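Local atomic coordinates of O-methyltransferase (Saccharopolyspora spinosa, PDB entry 4CE0), a protein that probably transfers a methyl group from S-adenosylmethionine to the 4'-hydroxyl of the rhamnose of spinosyn precursors, as a magnesium-binding O-methyltransferase of the TylF/MycF family. Residues L60-L63 with Q64-E68; R94-L97 with Q98-D102. All blocks are in the same frame, centred on the assembly; numbering follows the deposited sequence.

Contact 1: residues L60-L63 with Q64-E68; sequences LDNL and QHCVE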
loop_
_atom_site.group_PDB
_atom_site.type_symbol
_atom_site.label_atom_id
_atom_site.label_comp_id
_atom_site.label_asym_id
_atom_site.label_seq_id
_atom_site.Cartn_x
_atom_site.Cartn_y
_atom_site.Cartn_z
ATOM N N LEU A 60 2.539 -12.737 -8.153
ATOM C CA LEU A 60 3.065 -12.217 -6.892
ATOM C C LEU A 60 2.650 -13.174 -5.771
ATOM O O LEU A 60 3.411 -13.376 -4.811
ATOM C CB LEU A 60 2.543 -10.803 -6.612
ATOM C CG LEU A 60 3.265 -9.614 -7.225
ATOM C CD1 LEU A 60 2.430 -8.387 -6.960
ATOM C CD2 LEU A 60 4.685 -9.443 -6.682
ATOM N N ASP A 61 1.469 -13.801 -5.898
ATOM C CA ASP A 61 1.036 -14.776 -4.888
ATOM C C ASP A 61 1.939 -15.999 -4.948
ATOM O O ASP A 61 2.264 -16.631 -3.934
ATOM C CB ASP A 61 -0.404 -15.255 -5.092
ATOM C CG ASP A 61 -1.451 -14.175 -4.826
ATOM O OD1 ASP A 61 -1.147 -13.134 -4.210
ATOM O OD2 ASP A 61 -2.612 -14.387 -5.241
ATOM N N ASN A 62 2.312 -16.392 -6.146
ATOM C CA ASN A 62 3.234 -17.516 -6.258
ATOM C C ASN A 62 4.554 -17.159 -5.591
ATOM O O ASN A 62 5.174 -17.968 -4.850
ATOM C CB ASN A 62 3.434 -17.895 -7.728
ATOM C CG ASN A 62 4.647 -18.790 -7.935
ATOM O OD1 ASN A 62 5.736 -18.309 -8.262
ATOM N ND2 ASN A 62 4.475 -20.076 -7.700
ATOM N N LEU A 63 5.001 -15.929 -5.816
ATOM C CA LEU A 63 6.308 -15.515 -5.275
ATOM C C LEU A 63 6.256 -15.564 -3.749
ATOM O O LEU A 63 7.180 -16.043 -3.095
ATOM C CB LEU A 63 6.666 -14.129 -5.790
ATOM C CG LEU A 63 8.043 -13.551 -5.455
ATOM C CD1 LEU A 63 9.129 -14.542 -5.688
ATOM C CD2 LEU A 63 8.304 -12.297 -6.312
ATOM N N GLN A 64 5.136 -15.139 -3.184
ATOM C CA GLN A 64 4.968 -15.145 -1.732
ATOM C C GLN A 64 4.970 -16.594 -1.192
ATOM O O GLN A 64 5.567 -16.858 -0.164
ATOM C CB GLN A 64 3.657 -14.479 -1.338
ATOM C CG GLN A 64 3.432 -14.457 0.199
ATOM C CD GLN A 64 2.242 -13.611 0.609
ATOM O OE1 GLN A 64 1.704 -12.854 -0.192
ATOM N NE2 GLN A 64 1.809 -13.759 1.867
ATOM N N HIS A 65 4.259 -17.496 -1.868
ATOM C CA HIS A 65 4.189 -18.925 -1.487
ATOM C C HIS A 65 5.584 -19.511 -1.437
ATOM O O HIS A 65 5.971 -20.144 -0.451
ATOM C CB HIS A 65 3.351 -19.719 -2.513
ATOM C CG HIS A 65 3.374 -21.208 -2.301
ATOM N ND1 HIS A 65 4.339 -22.026 -2.849
ATOM C CD2 HIS A 65 2.545 -22.014 -1.600
ATOM C CE1 HIS A 65 4.107 -23.277 -2.489
ATOM N NE2 HIS A 65 3.020 -23.300 -1.739
ATOM N N CYS A 66 6.377 -19.253 -2.483
ATOM C CA CYS A 66 7.753 -19.770 -2.537
ATOM C C CYS A 66 8.683 -19.191 -1.448
ATOM O O CYS A 66 9.435 -19.907 -0.798
ATOM C CB CYS A 66 8.372 -19.525 -3.924
ATOM S SG CYS A 66 7.533 -20.436 -5.272
ATOM N N VAL A 67 8.673 -17.879 -1.292
ATOM C CA VAL A 67 9.523 -17.236 -0.316
ATOM C C VAL A 67 9.104 -17.739 1.068
ATOM O O VAL A 67 9.977 -18.033 1.887
ATOM C CB VAL A 67 9.374 -15.685 -0.387
ATOM C CG1 VAL A 67 10.087 -14.984 0.809
ATOM C CG2 VAL A 67 9.859 -15.172 -1.756
ATOM N N GLU A 68 7.785 -17.838 1.323
ATOM C CA GLU A 68 7.311 -18.251 2.660
ATOM C C GLU A 68 7.705 -19.686 2.983
ATOM O O GLU A 68 7.994 -20.011 4.139
ATOM C CB GLU A 68 5.790 -18.058 2.824
ATOM C CG GLU A 68 5.414 -16.582 3.131
ATOM C CD GLU A 68 3.930 -16.325 3.271
ATOM O OE1 GLU A 68 3.166 -17.301 3.303
ATOM O OE2 GLU A 68 3.533 -15.141 3.358
#
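Leu63 and Val67 meet one turn apart on helix 56-73, where Leu63 CD1 comes within 4.0 Å of Val67 CG2. The two side chains approach at a slant: Leu63 sends CG opposite its own backbone N (chi1 -175°), while Val67 turns CG2 to the side of its backbone N, back toward the preceding turn. That methyl also lies over the backbone, with Val67 CG2 3.1 Å from Leu63 O, the same oxygen that accepts the nearly straight bond from Val67 N.

One residue earlier on the helix a thiol packs against an amide. Cys66 places SG beside its backbone N (chi1 -65°), which brings the sulfur to 3.9 Å from Asn62 ND2. Cys66 N donates to Asn62 O at 2.9 Å, almost in line with the C=O bond. Both side chains rest on Ile210 of strand 207-211.

On the remaining face Gln64 runs out fully extended, and Gln64 NE2 donates to Glu68 OE2 at 2.7 Å; the acceptor lies close to the amide plane, but the carboxylate is met from above its own plane. The other end of the amide, OE1, accepts from Lys13 of helix 6-16, whose ammonium also forms a salt bridge with Asp61.

Leu63, Cys66 and Val67 thus pack against strand 207-211 and helix 88-100, and the Asn62 side chain lies about 7 Å from that of the magnesium ligand Asp212. The polar links sit under helix 6-16. Held at both ends, the Gln64 amide has its rotation fixed, and Lys13 probably offsets the charge of Asp61.

Contact 2: residues R94-L97 with Q98-D102; sequences RAVL and QAFGD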
loop_
_atom_site.group_PDB
_atom_site.type_symbol
_atom_site.label_atom_id
_atom_site.label_comp_id
_atom_site.label_asym_id
_atom_site.label_seq_id
_atom_site.Cartn_x
_atom_site.Cartn_y
_atom_site.Cartn_z
ATOM N N ARG A 94 11.762 -8.487 -0.844
ATOM C CA ARG A 94 12.371 -7.782 0.294
ATOM C C ARG A 94 11.307 -7.524 1.357
ATOM O O ARG A 94 11.572 -7.576 2.570
ATOM C CB ARG A 94 13.013 -6.479 -0.150
ATOM C CG ARG A 94 13.516 -5.553 1.010
ATOM C CD ARG A 94 14.669 -6.113 1.805
ATOM N NE ARG A 94 14.947 -5.361 3.043
ATOM C CZ ARG A 94 14.473 -5.684 4.250
ATOM N NH1 ARG A 94 13.648 -6.716 4.420
ATOM N NH2 ARG A 94 14.805 -4.961 5.301
ATOM N N ALA A 95 10.085 -7.288 0.905
ATOM C CA ALA A 95 9.005 -6.982 1.862
ATOM C C ALA A 95 8.588 -8.246 2.624
ATOM O O ALA A 95 8.240 -8.177 3.801
ATOM C CB ALA A 95 7.836 -6.360 1.163
ATOM N N VAL A 96 8.638 -9.406 1.975
ATOM C CA VAL A 96 8.313 -10.628 2.699
ATOM C C VAL A 96 9.316 -10.860 3.854
ATOM O O VAL A 96 8.908 -11.123 5.000
ATOM C CB VAL A 96 8.246 -11.840 1.792
ATOM C CG1 VAL A 96 7.839 -13.047 2.608
ATOM C CG2 VAL A 96 7.247 -11.606 0.649
ATOM N N LEU A 97 10.618 -10.755 3.555
ATOM C CA LEU A 97 11.656 -10.791 4.599
ATOM C C LEU A 97 11.367 -9.815 5.737
ATOM O O LEU A 97 11.511 -10.150 6.911
ATOM C CB LEU A 97 13.040 -10.455 4.020
ATOM C CG LEU A 97 13.587 -11.383 2.940
ATOM C CD1 LEU A 97 14.973 -10.914 2.514
ATOM C CD2 LEU A 97 13.604 -12.814 3.430
ATOM N N GLN A 98 11.017 -8.583 5.385
ATOM C CA GLN A 98 10.599 -7.604 6.379
ATOM C C GLN A 98 9.398 -8.114 7.163
ATOM O O GLN A 98 9.347 -7.934 8.371
ATOM C CB GLN A 98 10.226 -6.277 5.687
ATOM C CG GLN A 98 9.876 -5.149 6.643
ATOM C CD GLN A 98 11.052 -4.736 7.494
ATOM O OE1 GLN A 98 10.908 -4.482 8.694
ATOM N NE2 GLN A 98 12.230 -4.673 6.883
ATOM N N ALA A 99 8.413 -8.718 6.501
ATOM C CA ALA A 99 7.193 -9.142 7.226
ATOM C C ALA A 99 7.535 -10.242 8.215
ATOM O O ALA A 99 6.888 -10.383 9.251
ATOM C CB ALA A 99 6.134 -9.635 6.278
ATOM N N PHE A 100 8.558 -11.025 7.884
ATOM C CA PHE A 100 8.907 -12.166 8.720
ATOM C C PHE A 100 10.067 -11.887 9.663
ATOM O O PHE A 100 10.463 -12.754 10.422
ATOM C CB PHE A 100 9.205 -13.377 7.855
ATOM C CG PHE A 100 7.971 -14.124 7.443
ATOM C CD1 PHE A 100 7.223 -13.706 6.351
ATOM C CD2 PHE A 100 7.557 -15.253 8.148
ATOM C CE1 PHE A 100 6.088 -14.378 5.980
ATOM C CE2 PHE A 100 6.431 -15.937 7.779
ATOM C CZ PHE A 100 5.686 -15.498 6.688
ATOM N N GLY A 101 10.592 -10.666 9.635
ATOM C CA GLY A 101 11.713 -10.315 10.488
ATOM C C GLY A 101 13.037 -11.009 10.160
ATOM O O GLY A 101 13.942 -10.978 10.973
ATOM N N ASP A 102 13.156 -11.630 8.983
ATOM C CA ASP A 102 14.420 -12.258 8.555
ATOM C C ASP A 102 15.392 -11.166 8.087
ATOM O O ASP A 102 15.164 -10.496 7.080
ATOM C CB ASP A 102 14.177 -13.292 7.448
ATOM C CG ASP A 102 15.482 -13.969 6.958
ATOM O OD1 ASP A 102 16.508 -13.268 6.713
ATOM O OD2 ASP A 102 15.477 -15.210 6.809
HETATM O O HOH W 1 14.078 -7.875 7.134
#
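Gln98 N donates to Arg94 O at 3.0 Å as helix 88-100 makes its last turns. Ala99 N follows with a bond of 2.8 Å to Ala95 O. Phe100 N then reaches Val96 O at 2.9 Å, with a bent N-H angle of 138°. Gly101 takes a positive phi of 68° and the chain turns away in a Schellman motif, in which Asp102 N comes back to Leu97 O in a weak bond of 3.0 Å.

Among the side chains, Val96 and Phe100 lie alongside each other and point the same way. Val96 CG1 touches the ring at Phe100 CD1, 3.9 Å away, while Val96 O sits at the ring edge in its plane, 3.4 Å from the same CD1. Beyond the turn Leu97 CD2 packs beside Asp102 CB at 4.1 Å.

Arg94 bends at chi2 (67°), which carries its guanidinium forward along the helix, slanting past the Gln98 side chain. Its NH1 donates to a water that in turn donates to Asp102 O, and NH2 forms a salt bridge with Asp157. Asp102 itself is held by Arg105 and by the backbone N of Gly104.

The water therefore couples the arginine to the residue just past the helix end, and Asp102 O takes bonds from the water and from Gln159. With bonds at all three nitrogens, the guanidinium is probably restrained in its rotation. The Schellman turn and the Asp102 links lead the chain out toward strand 107-111, where Leu97 rests on Val107.

Overall arrangement
Following the chain from the N terminus, contact 1 lies within helix 56-73, which leads into strand 78-82; contact 2 comes next, at the C-terminal end of helix 88-100, the connection from that strand to the parallel strand 107-111 in a beta-alpha-beta unit. Neither closes a long loop, and they follow in series without nesting or crossing. Their centres are 12 Å apart, and they touch directly: Val67 CG1 meets Val96 CG1 at 3.5 Å, and Glu68 CG lies against the Phe100 ring. The two helices so joined also share helix 6-16 as a neighbour. Contact 1 is nearer the bound S-adenosylhomocysteine, whereas contact 2 borders the second subunit through Gln98.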